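Local coordinates for protein CDA peptide synthetase I (Streptomyces coelicolor, PDB 5DU9) that is a nonribosomal peptide synthetase, represented by its condensation domain, a two-lobed member of the CoA-dependent acyltransferase superfamily, at residues A[29-34]-A[237-242]; A[244-249]-A[423-428]; A[385-390]-A[408-413]. The protein carries 1 engineered substitution. All coordinates share one frame; numbering follows the deposited sequence.

Interaction 1: A[29-34]-A[237-242]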
loop_
_atom_site.group_PDB
_atom_site.type_symbol
_atom_site.label_atom_id
_atom_site.label_comp_id
_atom_site.label_asym_id
_atom_site.label_seq_id
_atom_site.Cartn_x
_atom_site.Cartn_y
_atom_site.Cartn_z
ATOM N N GLY A 29 -16.187 -12.785 -1.128
ATOM C CA GLY A 29 -15.331 -12.134 -2.103
ATOM C C GLY A 29 -13.874 -12.102 -1.677
ATOM O O GLY A 29 -13.550 -12.312 -0.507
ATOM N N ALA A 30 -12.998 -11.835 -2.641
ATOM C CA ALA A 30 -11.558 -11.768 -2.392
ATOM C C ALA A 30 -11.021 -10.372 -2.683
ATOM O O ALA A 30 -9.821 -10.184 -2.892
ATOM C CB ALA A 30 -10.830 -12.800 -3.241
ATOM N N HIS A 31 -11.909 -9.387 -2.680
ATOM C CA HIS A 31 -11.541 -8.044 -3.110
ATOM C C HIS A 31 -10.580 -7.347 -2.160
ATOM O O HIS A 31 -9.941 -6.372 -2.551
ATOM C CB HIS A 31 -12.794 -7.192 -3.298
ATOM C CG HIS A 31 -13.648 -7.636 -4.441
ATOM N ND1 HIS A 31 -13.164 -7.753 -5.727
ATOM C CD2 HIS A 31 -14.949 -8.007 -4.495
ATOM C CE1 HIS A 31 -14.131 -8.169 -6.524
ATOM N NE2 HIS A 31 -15.223 -8.333 -5.801
ATOM N N TYR A 32 -10.474 -7.835 -0.926
ATOM C CA TYR A 32 -9.521 -7.264 0.027
ATOM C C TYR A 32 -8.297 -8.167 0.209
ATOM O O TYR A 32 -7.553 -8.031 1.181
ATOM C CB TYR A 32 -10.227 -6.973 1.360
ATOM C CG TYR A 32 -11.036 -5.697 1.267
ATOM C CD1 TYR A 32 -12.337 -5.709 0.774
ATOM C CD2 TYR A 32 -10.485 -4.476 1.623
ATOM C CE1 TYR A 32 -13.068 -4.542 0.656
ATOM C CE2 TYR A 32 -11.210 -3.304 1.510
ATOM C CZ TYR A 32 -12.499 -3.341 1.031
ATOM O OH TYR A 32 -13.217 -2.171 0.915
ATOM N N ARG A 33 -8.076 -9.067 -0.749
ATOM C CA ARG A 33 -6.788 -9.751 -0.871
ATOM C C ARG A 33 -5.778 -8.800 -1.493
ATOM O O ARG A 33 -6.014 -8.254 -2.575
ATOM C CB ARG A 33 -6.882 -11.011 -1.736
ATOM C CG ARG A 33 -7.713 -12.163 -1.175
ATOM C CD ARG A 33 -7.064 -12.846 0.021
ATOM N NE ARG A 33 -5.645 -13.159 -0.175
ATOM C CZ ARG A 33 -5.153 -14.345 -0.529
ATOM N NH1 ARG A 33 -5.945 -15.390 -0.751
ATOM N NH2 ARG A 33 -3.841 -14.493 -0.655
ATOM N N THR A 34 -4.654 -8.614 -0.812
ATOM C CA THR A 34 -3.583 -7.756 -1.300
ATOM C C THR A 34 -2.285 -8.540 -1.319
ATOM O O THR A 34 -2.225 -9.667 -0.828
ATOM C CB THR A 34 -3.429 -6.505 -0.423
ATOM O OG1 THR A 34 -3.247 -6.902 0.940
ATOM C CG2 THR A 34 -4.664 -5.638 -0.522
ATOM N N ARG A 237 -18.572 0.115 -7.161
ATOM C CA ARG A 237 -18.120 -0.353 -5.857
ATOM C C ARG A 237 -16.644 -0.748 -5.913
ATOM O O ARG A 237 -16.081 -0.924 -6.993
ATOM C CB ARG A 237 -18.972 -1.530 -5.386
ATOM C CG ARG A 237 -18.973 -2.721 -6.330
ATOM C CD ARG A 237 -19.905 -3.815 -5.833
ATOM N NE ARG A 237 -21.292 -3.359 -5.742
ATOM C CZ ARG A 237 -22.181 -3.435 -6.729
ATOM N NH1 ARG A 237 -21.847 -3.955 -7.904
ATOM N NH2 ARG A 237 -23.415 -2.989 -6.538
ATOM N N ALA A 238 -16.025 -0.881 -4.744
ATOM C CA ALA A 238 -14.597 -1.180 -4.654
ATOM C C ALA A 238 -14.318 -2.631 -5.030
ATOM O O ALA A 238 -14.875 -3.557 -4.442
ATOM C CB ALA A 238 -14.083 -0.885 -3.257
ATOM N N LEU A 239 -13.445 -2.814 -6.014
ATOM C CA LEU A 239 -13.142 -4.132 -6.561
ATOM C C LEU A 239 -11.637 -4.344 -6.631
ATOM O O LEU A 239 -10.880 -3.389 -6.757
ATOM C CB LEU A 239 -13.739 -4.283 -7.962
ATOM C CG LEU A 239 -15.258 -4.165 -8.101
ATOM C CD1 LEU A 239 -15.643 -4.147 -9.572
ATOM C CD2 LEU A 239 -15.964 -5.296 -7.372
ATOM N N ALA A 240 -11.211 -5.602 -6.580
ATOM C CA ALA A 240 -9.804 -5.925 -6.782
ATOM C C ALA A 240 -9.390 -5.385 -8.144
ATOM O O ALA A 240 -10.111 -5.568 -9.122
ATOM C CB ALA A 240 -9.566 -7.425 -6.699
ATOM N N PRO A 241 -8.242 -4.695 -8.209
ATOM C CA PRO A 241 -7.865 -4.029 -9.458
ATOM C C PRO A 241 -7.238 -4.937 -10.503
ATOM O O PRO A 241 -6.654 -5.976 -10.187
ATOM C CB PRO A 241 -6.840 -2.993 -8.996
ATOM C CG PRO A 241 -6.207 -3.618 -7.798
ATOM C CD PRO A 241 -7.324 -4.352 -7.108
ATOM N N THR A 242 -7.392 -4.529 -11.756
ATOM C CA THR A 242 -6.508 -4.966 -12.818
ATOM C C THR A 242 -5.241 -4.149 -12.664
ATOM O O THR A 242 -5.311 -2.928 -12.545
ATOM C CB THR A 242 -7.121 -4.750 -14.206
ATOM O OG1 THR A 242 -8.339 -5.497 -14.310
ATOM C CG2 THR A 242 -6.158 -5.190 -15.298
#
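The ring of H31 meets the side chain of L239 and the backbone N-H of A240 in a surface contact, held by one hydrogen bond, between the turn leading into strand 33-40 and the loop before strand 242-248. The imidazole accepts the backbone N-H of A240: A240 N lies 3.0 Å from H31 ND1, with a nearly straight angle of 171° at the hydrogen, although the donor is tilted 34° from the ring plane. Because ND1 is the acceptor, the ring proton probably sits on NE2. With CG of H31 anti to its carbonyl carbon (chi1 -68°), ND1 is brought to A240 N. In this condensation-domain fold the contact bridges the two lobes, since 33-40 belongs to the six-stranded sheet and 242-248 to the four-stranded one. L239 runs alongside H31, pointing the same way, and CD2 makes a CH-pi contact over one face, 3.8 Å from the centroid of the H31 ring. In the ring plane, A240 CB sits at the edge, 3.7 Å from H31 ND1. The turn is a type I beta turn from A30 to R33. Within it, the side chain of Y32 lies about 4 Å from the bound (2S)-2-amino-N-butyl-propanamide.

Interaction 2: A[244-249]-A[423-428]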
loop_
_atom_site.group_PDB
_atom_site.type_symbol
_atom_site.label_atom_id
_atom_site.label_comp_id
_atom_site.label_asym_id
_atom_site.label_seq_id
_atom_site.Cartn_x
_atom_site.Cartn_y
_atom_site.Cartn_z
ATOM N N ARG A 244 -1.445 -2.992 -13.956
ATOM C CA ARG A 244 -0.448 -2.884 -15.009
ATOM C C ARG A 244 0.758 -2.144 -14.464
ATOM O O ARG A 244 0.638 -1.069 -13.869
ATOM C CB ARG A 244 -1.019 -2.181 -16.242
ATOM C CG ARG A 244 -2.028 -3.026 -17.015
ATOM C CD ARG A 244 -1.385 -4.280 -17.611
ATOM N NE ARG A 244 -2.351 -5.112 -18.328
ATOM C CZ ARG A 244 -3.066 -6.091 -17.778
ATOM N NH1 ARG A 244 -2.942 -6.381 -16.486
ATOM N NH2 ARG A 244 -3.913 -6.789 -18.526
ATOM N N SER A 245 1.924 -2.745 -14.666
ATOM C CA SER A 245 3.150 -2.267 -14.048
ATOM C C SER A 245 4.141 -1.807 -15.110
ATOM O O SER A 245 4.319 -2.466 -16.133
ATOM C CB SER A 245 3.760 -3.370 -13.181
ATOM O OG SER A 245 4.882 -2.890 -12.465
ATOM N N LEU A 246 4.774 -0.667 -14.856
ATOM C CA LEU A 246 5.753 -0.098 -15.773
ATOM C C LEU A 246 7.045 0.172 -15.027
ATOM O O LEU A 246 7.054 0.913 -14.052
ATOM C CB LEU A 246 5.221 1.191 -16.403
ATOM C CG LEU A 246 6.184 1.996 -17.278
ATOM C CD1 LEU A 246 6.672 1.167 -18.453
ATOM C CD2 LEU A 246 5.523 3.272 -17.761
ATOM N N GLY A 247 8.128 -0.447 -15.482
ATOM C CA GLY A 247 9.440 -0.213 -14.906
ATOM C C GLY A 247 10.126 0.973 -15.551
ATOM O O GLY A 247 10.217 1.052 -16.782
ATOM N N LEU A 248 10.602 1.891 -14.713
ATOM C CA LEU A 248 11.312 3.085 -15.160
ATOM C C LEU A 248 12.736 3.061 -14.622
ATOM O O LEU A 248 12.937 3.109 -13.410
ATOM C CB LEU A 248 10.605 4.354 -14.686
ATOM C CG LEU A 248 9.143 4.527 -15.096
ATOM C CD1 LEU A 248 8.589 5.798 -14.476
ATOM C CD2 LEU A 248 8.999 4.556 -16.610
ATOM N N PRO A 249 13.735 2.986 -15.514
ATOM C CA PRO A 249 15.109 2.983 -15.011
ATOM C C PRO A 249 15.543 4.368 -14.541
ATOM O O PRO A 249 14.856 5.346 -14.829
ATOM C CB PRO A 249 15.920 2.534 -16.224
ATOM C CG PRO A 249 15.132 3.010 -17.385
ATOM C CD PRO A 249 13.689 2.877 -16.983
ATOM N N VAL A 423 -1.910 2.376 -21.591
ATOM C CA VAL A 423 -1.878 3.635 -22.328
ATOM C C VAL A 423 -1.835 4.835 -21.382
ATOM O O VAL A 423 -1.026 5.746 -21.558
ATOM C CB VAL A 423 -3.096 3.754 -23.264
ATOM C CG1 VAL A 423 -3.148 5.116 -23.922
ATOM C CG2 VAL A 423 -3.027 2.684 -24.328
ATOM N N LEU A 424 -2.707 4.829 -20.380
ATOM C CA LEU A 424 -2.805 5.928 -19.425
ATOM C C LEU A 424 -1.512 6.127 -18.646
ATOM O O LEU A 424 -1.049 7.250 -18.427
ATOM C CB LEU A 424 -3.949 5.659 -18.449
ATOM C CG LEU A 424 -4.452 6.840 -17.629
ATOM C CD1 LEU A 424 -5.158 7.840 -18.525
ATOM C CD2 LEU A 424 -5.382 6.343 -16.540
ATOM N N GLN A 425 -0.944 5.013 -18.211
ATOM C CA GLN A 425 0.251 5.023 -17.390
ATOM C C GLN A 425 1.460 5.549 -18.168
ATOM O O GLN A 425 2.250 6.319 -17.630
ATOM C CB GLN A 425 0.474 3.611 -16.843
ATOM C CG GLN A 425 1.873 3.097 -16.723
ATOM C CD GLN A 425 1.850 1.641 -16.305
ATOM O OE1 GLN A 425 1.928 0.739 -17.139
ATOM N NE2 GLN A 425 1.691 1.404 -15.010
ATOM N N GLU A 426 1.591 5.166 -19.436
ATOM C CA GLU A 426 2.676 5.691 -20.258
ATOM C C GLU A 426 2.485 7.189 -20.510
ATOM O O GLU A 426 3.444 7.962 -20.458
ATOM C CB GLU A 426 2.766 4.937 -21.584
ATOM C CG GLU A 426 3.898 5.415 -22.494
ATOM C CD GLU A 426 5.255 5.391 -21.812
ATOM O OE1 GLU A 426 5.704 4.296 -21.414
ATOM O OE2 GLU A 426 5.869 6.470 -21.669
ATOM N N ARG A 427 1.243 7.589 -20.772
ATOM C CA ARG A 427 0.919 8.997 -20.985
ATOM C C ARG A 427 1.248 9.830 -19.754
ATOM O O ARG A 427 1.818 10.920 -19.855
ATOM C CB ARG A 427 -0.558 9.163 -21.334
ATOM C CG ARG A 427 -0.930 10.571 -21.760
ATOM C CD ARG A 427 -2.415 10.690 -22.047
ATOM N NE ARG A 427 -2.854 9.710 -23.035
ATOM C CZ ARG A 427 -4.109 9.290 -23.174
ATOM N NH1 ARG A 427 -5.065 9.757 -22.381
ATOM N NH2 ARG A 427 -4.406 8.394 -24.104
ATOM N N PHE A 428 0.882 9.315 -18.586
ATOM C CA PHE A 428 1.126 10.034 -17.349
ATOM C C PHE A 428 2.615 10.199 -17.081
ATOM O O PHE A 428 3.074 11.290 -16.760
ATOM C CB PHE A 428 0.476 9.323 -16.164
ATOM C CG PHE A 428 1.027 9.757 -14.845
ATOM C CD1 PHE A 428 0.795 11.038 -14.372
ATOM C CD2 PHE A 428 1.791 8.896 -14.083
ATOM C CE1 PHE A 428 1.313 11.448 -13.170
ATOM C CE2 PHE A 428 2.308 9.303 -12.872
ATOM C CZ PHE A 428 2.068 10.582 -12.417
HETATM O O HOH W 1 2.168 -1.407 -18.251
#
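L246 on strand 244-248 faces Q425 on helix 423-428, their CA atoms 7.7 Å apart. The two segments run in roughly the same direction, with axes 31° apart and 9.2 Å at closest approach, so that the C-terminal helix 418-437 packs on the outermost strand 242-248 of the four-stranded sheet. Q425 reaches across with its chain extended beyond CG, although chi1, at 143°, departs from a staggered value. Its amide donates from NE2 to R244 O at 2.9 Å, with 152° at the hydrogen, approaching from above the carbonyl plane. R244 O is also paired with F409 N of the adjacent strand 404-411, so one carbonyl oxygen serves both sheet and helix. L246 lies obliquely against the same amide: CB is 3.4 Å from Q425 CD, and CD2 packs 3.8 Å from Q425 CG. With CG anti to its backbone N, L246 also brings CD2 to 3.8 Å from E426 OE1, a van der Waals contact of a methyl with a carboxylate oxygen; the other oxygen, OE2, makes a long, weak ion pair with R252. Farther along the helix, V429 extends the apolar surface under L246. The chemistry implies a division of labour: the buried glutamine amide bonds to the strand's backbone, while L246 supplies the apolar packing.

Interaction 3: A[385-390]-A[408-413]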
loop_
_atom_site.group_PDB
_atom_site.type_symbol
_atom_site.label_atom_id
_atom_site.label_comp_id
_atom_site.label_asym_id
_atom_site.label_seq_id
_atom_site.Cartn_x
_atom_site.Cartn_y
_atom_site.Cartn_z
ATOM N N ILE A 385 2.115 -6.106 -5.737
ATOM C CA ILE A 385 1.303 -6.980 -6.582
ATOM C C ILE A 385 -0.112 -6.425 -6.656
ATOM O O ILE A 385 -0.685 -6.306 -7.738
ATOM C CB ILE A 385 1.281 -8.436 -6.055
ATOM C CG1 ILE A 385 2.677 -9.063 -6.149
ATOM C CG2 ILE A 385 0.272 -9.285 -6.823
ATOM C CD1 ILE A 385 3.233 -9.185 -7.565
ATOM N N SER A 386 -0.667 -6.090 -5.497
ATOM C CA SER A 386 -1.963 -5.430 -5.419
ATOM C C SER A 386 -2.078 -4.731 -4.073
ATOM O O SER A 386 -1.983 -5.372 -3.033
ATOM C CB SER A 386 -3.100 -6.430 -5.607
ATOM O OG SER A 386 -4.354 -5.776 -5.553
ATOM N N SER A 387 -2.272 -3.415 -4.093
ATOM C CA SER A 387 -2.254 -2.628 -2.861
ATOM C C SER A 387 -3.616 -2.559 -2.172
ATOM O O SER A 387 -3.696 -2.212 -0.998
ATOM C CB SER A 387 -1.752 -1.205 -3.140
ATOM O OG SER A 387 -2.754 -0.392 -3.736
ATOM N N GLY A 388 -4.681 -2.901 -2.890
ATOM C CA GLY A 388 -6.017 -2.864 -2.323
ATOM C C GLY A 388 -7.076 -2.636 -3.381
ATOM O O GLY A 388 -6.755 -2.255 -4.506
ATOM N N PRO A 389 -8.349 -2.865 -3.029
ATOM C CA PRO A 389 -9.434 -2.661 -3.992
ATOM C C PRO A 389 -9.674 -1.183 -4.264
ATOM O O PRO A 389 -9.284 -0.346 -3.453
ATOM C CB PRO A 389 -10.642 -3.294 -3.303
ATOM C CG PRO A 389 -10.347 -3.163 -1.859
ATOM C CD PRO A 389 -8.858 -3.306 -1.717
ATOM N N THR A 390 -10.317 -0.879 -5.385
ATOM C CA THR A 390 -10.546 0.505 -5.769
ATOM C C THR A 390 -11.849 0.670 -6.539
ATOM O O THR A 390 -12.293 -0.233 -7.256
ATOM C CB THR A 390 -9.368 1.044 -6.618
ATOM O OG1 THR A 390 -9.582 2.427 -6.932
ATOM C CG2 THR A 390 -9.211 0.247 -7.897
ATOM N N ASP A 408 2.775 1.218 -10.786
ATOM C CA ASP A 408 1.624 0.340 -10.968
ATOM C C ASP A 408 0.347 1.161 -11.064
ATOM O O ASP A 408 0.048 1.962 -10.175
ATOM C CB ASP A 408 1.510 -0.659 -9.814
ATOM C CG ASP A 408 2.462 -1.833 -9.954
ATOM O OD1 ASP A 408 3.547 -1.654 -10.534
ATOM O OD2 ASP A 408 2.116 -2.941 -9.491
ATOM N N PHE A 409 -0.384 0.977 -12.156
ATOM C CA PHE A 409 -1.731 1.513 -12.278
ATOM C C PHE A 409 -2.702 0.391 -11.962
ATOM O O PHE A 409 -2.763 -0.608 -12.676
ATOM C CB PHE A 409 -1.986 2.084 -13.674
ATOM C CG PHE A 409 -1.629 3.542 -13.807
ATOM C CD1 PHE A 409 -0.466 4.040 -13.248
ATOM C CD2 PHE A 409 -2.454 4.410 -14.508
ATOM C CE1 PHE A 409 -0.136 5.381 -13.371
ATOM C CE2 PHE A 409 -2.130 5.751 -14.631
ATOM C CZ PHE A 409 -0.970 6.234 -14.065
ATOM N N GLU A 410 -3.433 0.557 -10.868
ATOM C CA GLU A 410 -4.395 -0.432 -10.409
ATOM C C GLU A 410 -5.796 0.089 -10.672
ATOM O O GLU A 410 -6.278 0.971 -9.958
ATOM C CB GLU A 410 -4.195 -0.719 -8.921
ATOM C CG GLU A 410 -2.759 -1.040 -8.538
ATOM C CD GLU A 410 -2.604 -1.394 -7.068
ATOM O OE1 GLU A 410 -3.375 -0.867 -6.241
ATOM O OE2 GLU A 410 -1.703 -2.196 -6.736
ATOM N N GLY A 411 -6.439 -0.453 -11.699
ATOM C CA GLY A 411 -7.731 0.039 -12.143
ATOM C C GLY A 411 -8.888 -0.874 -11.801
ATOM O O GLY A 411 -8.785 -2.097 -11.917
ATOM N N ASN A 412 -9.996 -0.273 -11.378
ATOM C CA ASN A 412 -11.252 -0.992 -11.236
ATOM C C ASN A 412 -11.615 -1.612 -12.587
ATOM O O ASN A 412 -11.682 -0.903 -13.590
ATOM C CB ASN A 412 -12.356 -0.052 -10.746
ATOM C CG ASN A 412 -13.697 -0.751 -10.581
ATOM O OD1 ASN A 412 -14.281 -1.239 -11.546
ATOM N ND2 ASN A 412 -14.193 -0.791 -9.353
ATOM N N PRO A 413 -11.844 -2.936 -12.626
ATOM C CA PRO A 413 -12.024 -3.605 -13.922
ATOM C C PRO A 413 -13.313 -3.236 -14.654
ATOM O O PRO A 413 -13.427 -3.524 -15.846
ATOM C CB PRO A 413 -12.019 -5.091 -13.551
ATOM C CG PRO A 413 -12.424 -5.135 -12.125
ATOM C CD PRO A 413 -11.864 -3.892 -11.506
#
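The carboxylate of E410 turns the syn sides of both its oxygens to S387, and the amide of N412 is nearly coplanar with its bond to T390. OE1 of E410 takes the hydroxyl of S387 (OG to OE1 2.6 Å), while OE2 takes the backbone amide (S387 N to E410 OE2 3.0 Å); the donors lie 23° and 20° out of the carboxylate plane. The E410 chain, extended beyond CG, carries the group from strand 404-411 across to the loop, where OE2 also packs 3.5 Å from S386 CA. At the other end, N412 ND2 donates to a lone pair of T390 O, in the carbonyl plane, at 2.9 Å. N412 OD1 is held by Q414 N, so the amide is fixed at both ends. Between these two sites T390 CG2 packs 3.7 Å from E410 O, while T390 OG1 turns to D392 N. Segment 385-390 opens with a classic beta bulge, I385 and S386 both facing G35, where the chain turns from the six-stranded sheet to the four-stranded one. S387 itself lines the pocket of (2S)-2-amino-N-butyl-propanamide. With N394 ND2 as a second partner of OE1, three donors grip the buried carboxylate, which would favour its ionised form; the geometry is consistent with a second-shell role for E410 in orienting S387.

How the interactions relate
Interactions 1 and 3 are close neighbours, their centres 8 Å apart, and join directly: T242 N meets G411 O and L239 O meets T390 N, both probable hydrogen bonds. Interaction 2 lies farther out, about 14 Å from interaction 3 and 22 Å from interaction 1, centre to centre. Segment 237-242 leads into strand 242-248, which carries residues 244-248 of interaction 2 and pairs with strand 404-411 of interaction 3; S245 OG to D408 OD1 adds a side-chain link. Along the chain, interaction 1 closes before the others open, and interaction 3 is nested within the loop closed by interaction 2. Together they run from the junction of the two lobes, beside the ligand pocket, to the C-terminal helix 418-437.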